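Local coordinates for protein peptide chain release factor RF2 (Thermus thermophilus, PDB 2IHR) that directs termination of translation at the stop codons UGA and UAA, promoting release of the finished peptide from the ribosome, at residues Tyr177-Val190 / Arg201-Glu213. Numbering follows the deposited sequence.
Sequences YGLLSPEAGVHRLV and RHTSFAGVEVIPE
Y177 packs on P212 just beyond the paired part of a β-hairpin (strands 185-190 and 201-213 of the mixed sheet), where helix 176-180 rests on the longer strand. The phenol lies flat over the proline: P212 CD stands 3.7 Å from the ring centroid in a CH-π contact. With CG anti to the backbone N (chi1 -180°), the ring is carried toward the strand, onto P212. V210 is the bump beside it, its CG1 set between the tyrosine ring and L180 CB. Replacing Y177 by an alanine would probably leave P212 without its CH-π partner and open a gap beside V210 CG1. Six backbone hydrogen bonds pair G185, H187 and L189 with V208, A206 and S204. On the V186 side of the sheet, the F205 ring lies alongside the aliphatic stem of R188, with F205 CZ 3.3 Å from R188 CD, and takes V186 CG1 at its edge; R188 NE is hydrogen-bonded to S313 OG. On the other side, facing helix 127-145, V208 fills the hollow between E183 O and the H187 ring, its CG2 against H187 CD2; the imidazole is gripped at both nitrogens, ND1 by Y314 OH and NE2 by E183 O (3.0 Å), which lies in the ring plane.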
loop_
_atom_site.group_PDB
_atom_site.type_symbol
_atom_site.label_atom_id
_atom_site.label_comp_id
_atom_site.label_asym_id
_atom_site.label_seq_id
_atom_site.Cartn_x
_atom_site.Cartn_y
_atom_site.Cartn_z
ATOM N N TYR A 177 -1.108 -2.272 2.931
ATOM C CA TYR A 177 -0.150 -2.368 1.845
ATOM C C TYR A 177 -0.755 -2.040 0.480
ATOM O O TYR A 177 -0.313 -1.127 -0.227
ATOM C CB TYR A 177 0.420 -3.760 1.761
ATOM C CG TYR A 177 1.413 -3.827 0.641
ATOM C CD1 TYR A 177 2.505 -2.969 0.632
ATOM C CD2 TYR A 177 1.199 -4.642 -0.478
ATOM C CE1 TYR A 177 3.357 -2.899 -0.466
ATOM C CE2 TYR A 177 2.052 -4.572 -1.588
ATOM C CZ TYR A 177 3.117 -3.690 -1.567
ATOM O OH TYR A 177 3.915 -3.523 -2.662
ATOM N N GLY A 178 -1.754 -2.817 0.091
ATOM C CA GLY A 178 -2.412 -2.584 -1.190
ATOM C C GLY A 178 -2.754 -1.130 -1.511
ATOM O O GLY A 178 -2.340 -0.602 -2.550
ATOM N N LEU A 179 -3.532 -0.492 -0.634
ATOM C CA LEU A 179 -3.927 0.907 -0.800
ATOM C C LEU A 179 -2.744 1.851 -0.901
ATOM O O LEU A 179 -2.701 2.687 -1.785
ATOM C CB LEU A 179 -4.790 1.369 0.375
ATOM C CG LEU A 179 -6.113 0.611 0.468
ATOM C CD1 LEU A 179 -6.855 1.056 1.723
ATOM C CD2 LEU A 179 -6.952 0.865 -0.776
ATOM N N LEU A 180 -1.801 1.718 0.022
ATOM C CA LEU A 180 -0.630 2.564 0.057
ATOM C C LEU A 180 0.398 2.238 -1.026
ATOM O O LEU A 180 1.270 3.066 -1.352
ATOM C CB LEU A 180 0.038 2.437 1.425
ATOM C CG LEU A 180 -0.665 3.252 2.490
ATOM C CD1 LEU A 180 -0.051 3.087 3.905
ATOM C CD2 LEU A 180 -0.604 4.707 1.998
ATOM N N SER A 181 0.294 1.037 -1.575
ATOM C CA SER A 181 1.259 0.579 -2.548
ATOM C C SER A 181 1.510 1.479 -3.784
ATOM O O SER A 181 2.647 1.653 -4.189
ATOM C CB SER A 181 0.946 -0.892 -2.927
ATOM O OG SER A 181 -0.189 -1.074 -3.771
ATOM N N PRO A 182 0.471 2.105 -4.355
ATOM C CA PRO A 182 0.698 2.948 -5.529
ATOM C C PRO A 182 1.267 4.313 -5.197
ATOM O O PRO A 182 1.343 5.204 -6.053
ATOM C CB PRO A 182 -0.687 3.065 -6.118
ATOM C CG PRO A 182 -1.556 3.136 -4.880
ATOM C CD PRO A 182 -0.970 2.028 -4.038
ATOM N N GLU A 183 1.669 4.477 -3.950
ATOM C CA GLU A 183 2.201 5.739 -3.492
ATOM C C GLU A 183 3.722 5.724 -3.488
ATOM O O GLU A 183 4.386 6.761 -3.359
ATOM C CB GLU A 183 1.670 5.995 -2.071
ATOM C CG GLU A 183 0.185 6.298 -2.018
ATOM C CD GLU A 183 -0.173 7.635 -2.679
ATOM O OE1 GLU A 183 0.293 8.701 -2.180
ATOM O OE2 GLU A 183 -0.915 7.608 -3.699
ATOM N N ALA A 184 4.284 4.526 -3.576
ATOM C CA ALA A 184 5.726 4.397 -3.604
ATOM C C ALA A 184 6.253 5.151 -4.849
ATOM O O ALA A 184 5.742 5.010 -5.950
ATOM C CB ALA A 184 6.066 2.958 -3.664
ATOM N N GLY A 185 7.261 5.979 -4.669
ATOM C CA GLY A 185 7.791 6.723 -5.789
ATOM C C GLY A 185 8.360 8.028 -5.300
ATOM O O GLY A 185 8.525 8.209 -4.075
ATOM N N VAL A 186 8.667 8.937 -6.224
ATOM C CA VAL A 186 9.219 10.236 -5.838
ATOM C C VAL A 186 8.130 11.333 -5.839
ATOM O O VAL A 186 7.281 11.411 -6.726
ATOM C CB VAL A 186 10.420 10.631 -6.761
ATOM C CG1 VAL A 186 11.007 11.973 -6.328
ATOM C CG2 VAL A 186 11.491 9.574 -6.667
ATOM N N HIS A 187 8.168 12.196 -4.846
ATOM C CA HIS A 187 7.148 13.210 -4.743
ATOM C C HIS A 187 7.775 14.571 -4.838
ATOM O O HIS A 187 8.746 14.866 -4.120
ATOM C CB HIS A 187 6.390 13.016 -3.399
ATOM C CG HIS A 187 5.554 11.771 -3.356
ATOM N ND1 HIS A 187 4.179 11.790 -3.407
ATOM C CD2 HIS A 187 5.898 10.459 -3.254
ATOM C CE1 HIS A 187 3.705 10.559 -3.321
ATOM N NE2 HIS A 187 4.731 9.730 -3.230
ATOM N N ARG A 188 7.242 15.420 -5.720
ATOM C CA ARG A 188 7.813 16.760 -5.877
ATOM C C ARG A 188 6.948 17.907 -5.323
ATOM O O ARG A 188 5.721 17.958 -5.544
ATOM C CB ARG A 188 8.125 17.019 -7.343
ATOM C CG ARG A 188 8.692 18.365 -7.580
ATOM C CD ARG A 188 9.070 18.553 -9.003
ATOM N NE ARG A 188 7.906 18.709 -9.854
ATOM C CZ ARG A 188 7.716 19.766 -10.638
ATOM N NH1 ARG A 188 8.618 20.735 -10.658
ATOM N NH2 ARG A 188 6.631 19.852 -11.404
ATOM N N LEU A 189 7.625 18.824 -4.627
ATOM C CA LEU A 189 7.033 19.992 -3.995
ATOM C C LEU A 189 7.518 21.300 -4.584
ATOM O O LEU A 189 8.704 21.544 -4.701
ATOM C CB LEU A 189 7.359 19.984 -2.497
ATOM C CG LEU A 189 6.495 20.779 -1.471
ATOM C CD1 LEU A 189 7.315 21.913 -0.919
ATOM C CD2 LEU A 189 5.213 21.262 -2.061
ATOM N N VAL A 190 6.582 22.148 -4.948
ATOM C CA VAL A 190 6.903 23.449 -5.496
ATOM C C VAL A 190 6.164 24.540 -4.723
ATOM O O VAL A 190 4.923 24.494 -4.559
ATOM C CB VAL A 190 6.482 23.533 -6.953
ATOM C CG1 VAL A 190 7.062 24.767 -7.573
ATOM C CG2 VAL A 190 6.901 22.259 -7.677
ATOM N N ARG A 201 10.456 30.607 -5.663
ATOM C CA ARG A 201 9.881 29.256 -5.674
ATOM C C ARG A 201 11.010 28.234 -5.550
ATOM O O ARG A 201 12.024 28.319 -6.248
ATOM C CB ARG A 201 9.139 28.930 -6.995
ATOM C CG ARG A 201 8.349 30.051 -7.688
ATOM C CD ARG A 201 6.800 29.810 -7.706
ATOM N NE ARG A 201 6.349 28.477 -8.166
ATOM C CZ ARG A 201 5.961 28.164 -9.406
ATOM N NH1 ARG A 201 5.965 29.086 -10.361
ATOM N NH2 ARG A 201 5.527 26.933 -9.685
ATOM N N HIS A 202 10.845 27.270 -4.659
ATOM C CA HIS A 202 11.841 26.222 -4.524
ATOM C C HIS A 202 11.196 24.960 -5.041
ATOM O O HIS A 202 9.973 24.866 -5.202
ATOM C CB HIS A 202 12.270 26.004 -3.074
ATOM C CG HIS A 202 13.309 26.973 -2.593
ATOM N ND1 HIS A 202 13.201 28.337 -2.785
ATOM C CD2 HIS A 202 14.444 26.782 -1.878
ATOM C CE1 HIS A 202 14.225 28.943 -2.207
ATOM N NE2 HIS A 202 14.993 28.023 -1.648
ATOM N N THR A 203 12.037 23.991 -5.330
ATOM C CA THR A 203 11.562 22.722 -5.813
ATOM C C THR A 203 12.241 21.770 -4.878
ATOM O O THR A 203 13.416 21.936 -4.602
ATOM C CB THR A 203 11.973 22.512 -7.260
ATOM O OG1 THR A 203 11.437 23.593 -8.062
ATOM C CG2 THR A 203 11.457 21.181 -7.752
ATOM N N SER A 204 11.485 20.809 -4.357
ATOM C CA SER A 204 12.014 19.874 -3.379
ATOM C C SER A 204 11.525 18.500 -3.719
ATOM O O SER A 204 10.543 18.352 -4.462
ATOM C CB SER A 204 11.516 20.231 -1.989
ATOM O OG SER A 204 11.988 21.489 -1.568
ATOM N N PHE A 205 12.212 17.490 -3.201
ATOM C CA PHE A 205 11.823 16.112 -3.475
ATOM C C PHE A 205 12.011 15.288 -2.242
ATOM O O PHE A 205 12.771 15.659 -1.355
ATOM C CB PHE A 205 12.701 15.485 -4.567
ATOM C CG PHE A 205 12.580 16.160 -5.893
ATOM C CD1 PHE A 205 13.262 17.357 -6.139
ATOM C CD2 PHE A 205 11.687 15.678 -6.845
ATOM C CE1 PHE A 205 13.044 18.076 -7.310
ATOM C CE2 PHE A 205 11.463 16.383 -8.015
ATOM C CZ PHE A 205 12.144 17.592 -8.246
ATOM N N ALA A 206 11.302 14.170 -2.203
ATOM C CA ALA A 206 11.386 13.191 -1.113
ATOM C C ALA A 206 10.881 11.948 -1.804
ATOM O O ALA A 206 10.031 12.062 -2.662
ATOM C CB ALA A 206 10.479 13.572 0.048
ATOM N N GLY A 207 11.431 10.788 -1.481
ATOM C CA GLY A 207 10.952 9.553 -2.086
ATOM C C GLY A 207 10.200 8.756 -1.019
ATOM O O GLY A 207 10.550 8.847 0.175
ATOM N N VAL A 208 9.189 7.986 -1.439
ATOM C CA VAL A 208 8.356 7.187 -0.525
ATOM C C VAL A 208 8.404 5.728 -0.924
ATOM O O VAL A 208 8.222 5.426 -2.097
ATOM C CB VAL A 208 6.831 7.661 -0.580
ATOM C CG1 VAL A 208 5.927 6.722 0.185
ATOM C CG2 VAL A 208 6.687 9.076 -0.001
ATOM N N GLU A 209 8.667 4.830 0.038
ATOM C CA GLU A 209 8.664 3.388 -0.219
ATOM C C GLU A 209 7.643 2.683 0.649
ATOM O O GLU A 209 7.400 3.083 1.810
ATOM C CB GLU A 209 10.019 2.735 0.035
ATOM C CG GLU A 209 10.603 2.050 -1.227
ATOM C CD GLU A 209 9.634 1.101 -1.977
ATOM O OE1 GLU A 209 9.892 0.816 -3.166
ATOM O OE2 GLU A 209 8.633 0.633 -1.400
ATOM N N VAL A 210 7.080 1.630 0.064
ATOM C CA VAL A 210 6.078 0.787 0.674
ATOM C C VAL A 210 6.304 -0.668 0.230
ATOM O O VAL A 210 6.349 -0.952 -0.972
ATOM C CB VAL A 210 4.634 1.194 0.213
ATOM C CG1 VAL A 210 3.561 0.636 1.189
ATOM C CG2 VAL A 210 4.543 2.683 0.115
ATOM N N ILE A 211 6.447 -1.573 1.205
ATOM C CA ILE A 211 6.608 -3.016 0.973
ATOM C C ILE A 211 5.654 -3.685 1.987
ATOM O O ILE A 211 5.276 -3.081 2.986
ATOM C CB ILE A 211 8.025 -3.453 1.272
ATOM C CG1 ILE A 211 8.261 -3.336 2.781
ATOM C CG2 ILE A 211 9.026 -2.647 0.397
ATOM C CD1 ILE A 211 9.646 -3.609 3.211
ATOM N N PRO A 212 5.249 -4.934 1.764
ATOM C CA PRO A 212 4.331 -5.445 2.807
ATOM C C PRO A 212 4.927 -6.229 3.974
ATOM O O PRO A 212 5.907 -6.973 3.781
ATOM C CB PRO A 212 3.368 -6.328 2.020
ATOM C CG PRO A 212 4.268 -6.941 0.987
ATOM C CD PRO A 212 5.212 -5.774 0.549
ATOM N N GLU A 213 4.333 -6.051 5.170
ATOM C CA GLU A 213 4.725 -6.814 6.368
ATOM C C GLU A 213 3.973 -8.145 6.268
ATOM O O GLU A 213 2.790 -8.267 6.637
ATOM C CB GLU A 213 4.321 -6.144 7.680
ATOM C CG GLU A 213 3.869 -7.183 8.726
ATOM C CD GLU A 213 3.726 -6.629 10.127
ATOM O OE1 GLU A 213 2.575 -6.334 10.565
ATOM O OE2 GLU A 213 4.789 -6.496 10.787
HETATM O O HOH W 1 10.204 23.152 -2.684
#